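CAMP-dependent protein kinase regulatory subunit (Saccharomyces cerevisiae, PDB 6XQK) probably holds the catalytic subunits of protein kinase A inactive until cAMP binds, its N-terminal docking and dimerization domain joining regulatory subunits into oligomers. Local coordinates at residues A[27-30]-A[31-35]. Residues are numbered along the deposited sequence; the frame is centred on the assembly and turned at random.
Sequences SDFL and QFSAN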
loop_
_atom_site.group_PDB
_atom_site.type_symbol
_atom_site.label_atom_id
_atom_site.label_comp_id
_atom_site.label_asym_id
_atom_site.label_seq_id
_atom_site.Cartn_x
_atom_site.Cartn_y
_atom_site.Cartn_z
ATOM N N SER A 27 9.311 13.384 7.620
ATOM C CA SER A 27 9.166 13.254 9.081
ATOM C C SER A 27 8.638 11.833 9.425
ATOM O O SER A 27 8.884 11.332 10.520
ATOM C CB SER A 27 8.187 14.307 9.609
ATOM O OG SER A 27 6.906 14.191 9.003
ATOM N N ASP A 28 7.901 11.198 8.484
ATOM C CA ASP A 28 7.411 9.848 8.631
ATOM C C ASP A 28 8.007 9.030 7.470
ATOM O O ASP A 28 7.413 8.943 6.401
ATOM C CB ASP A 28 5.887 9.844 8.606
ATOM C CG ASP A 28 5.274 8.546 9.072
ATOM O OD1 ASP A 28 5.920 7.488 8.908
ATOM O OD2 ASP A 28 4.134 8.582 9.585
ATOM N N PHE A 29 9.204 8.472 7.678
ATOM C CA PHE A 29 9.904 7.676 6.670
ATOM C C PHE A 29 9.064 6.520 6.142
ATOM O O PHE A 29 8.969 6.377 4.935
ATOM C CB PHE A 29 11.268 7.170 7.223
ATOM C CG PHE A 29 12.099 6.400 6.219
ATOM C CD1 PHE A 29 11.922 5.036 6.048
ATOM C CD2 PHE A 29 13.039 7.041 5.435
ATOM C CE1 PHE A 29 12.650 4.334 5.096
ATOM C CE2 PHE A 29 13.783 6.330 4.499
ATOM C CZ PHE A 29 13.583 4.980 4.332
ATOM N N LEU A 30 8.471 5.695 7.022
ATOM C CA LEU A 30 7.675 4.551 6.589
ATOM C C LEU A 30 6.460 4.939 5.768
ATOM O O LEU A 30 6.194 4.288 4.763
ATOM C CB LEU A 30 7.262 3.643 7.744
ATOM C CG LEU A 30 8.355 2.846 8.442
ATOM C CD1 LEU A 30 7.757 2.023 9.580
ATOM C CD2 LEU A 30 9.120 1.965 7.449
ATOM N N GLN A 31 5.726 5.979 6.174
ATOM C CA GLN A 31 4.542 6.422 5.422
ATOM C C GLN A 31 4.918 6.996 4.063
ATOM O O GLN A 31 4.273 6.693 3.069
ATOM C CB GLN A 31 3.720 7.442 6.215
ATOM C CG GLN A 31 2.361 7.743 5.611
ATOM C CD GLN A 31 1.482 6.532 5.602
ATOM O OE1 GLN A 31 1.025 6.057 6.648
ATOM N NE2 GLN A 31 1.230 5.988 4.415
ATOM N N PHE A 32 5.983 7.780 4.004
ATOM C CA PHE A 32 6.466 8.342 2.750
ATOM C C PHE A 32 6.906 7.223 1.800
ATOM O O PHE A 32 6.599 7.277 0.600
ATOM C CB PHE A 32 7.662 9.276 3.011
ATOM C CG PHE A 32 8.270 9.884 1.766
ATOM C CD1 PHE A 32 9.271 9.231 1.075
ATOM C CD2 PHE A 32 7.856 11.119 1.306
ATOM C CE1 PHE A 32 9.816 9.778 -0.076
ATOM C CE2 PHE A 32 8.410 11.669 0.161
ATOM C CZ PHE A 32 9.397 11.003 -0.517
ATOM N N SER A 33 7.655 6.238 2.332
ATOM C CA SER A 33 8.175 5.137 1.540
ATOM C C SER A 33 7.070 4.223 1.026
ATOM O O SER A 33 7.106 3.845 -0.131
ATOM C CB SER A 33 9.197 4.340 2.335
ATOM O OG SER A 33 10.212 5.210 2.796
ATOM N N ALA A 34 6.071 3.909 1.850
ATOM C CA ALA A 34 4.936 3.100 1.414
ATOM C C ALA A 34 4.163 3.864 0.320
ATOM O O ALA A 34 3.874 3.288 -0.723
ATOM C CB ALA A 34 4.015 2.783 2.587
ATOM N N ASN A 35 3.908 5.173 0.527
ATOM C CA ASN A 35 3.219 5.972 -0.476
ATOM C C ASN A 35 3.983 6.021 -1.798
ATOM O O ASN A 35 3.367 5.941 -2.867
ATOM C CB ASN A 35 2.959 7.382 0.036
ATOM C CG ASN A 35 1.919 7.473 1.127
ATOM O OD1 ASN A 35 1.296 6.484 1.532
ATOM N ND2 ASN A 35 1.724 8.660 1.646
#
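F32 N, S33 N and A34 N bond in turn to D28 O, F29 O and L30 O, the i+4 N-H to i C=O bonds that open alpha-helix 29-49 of the docking and dimerization domain. D28 is its N-cap: with CG anti to the backbone N (chi1 -166°), OD1 reaches forward to accept from Q31 N at 3.1 Å, the amide standing above the carboxylate plane. Aspartate suits this place because it meets a first-turn N-H, and its negative charge would favour the partly positive start of the helix; the same OD1 forms a salt bridge to R45 of a neighbouring subunit. With alanine in place of D28, Q31 N would probably lose its cap and R45 this carboxylate partner. Q31 CB lies 3.4 Å from D28 CG; beyond it the chain bends at chi2 (64°), which lets NE2 hydrogen-bond N35 OD1 at 2.9 Å. The side chains of F29 and F32, large and apolar as suits packing between two helices, both touch I21 of helix 8-24. S33, small enough for this buried turn, turns its hydroxyl back to F29 O, which thus takes two donors: S33 N at 2.9 Å and S33 OG at 2.7 Å. That OG also lies over one face of the F29 ring, 3.5 Å from CE1.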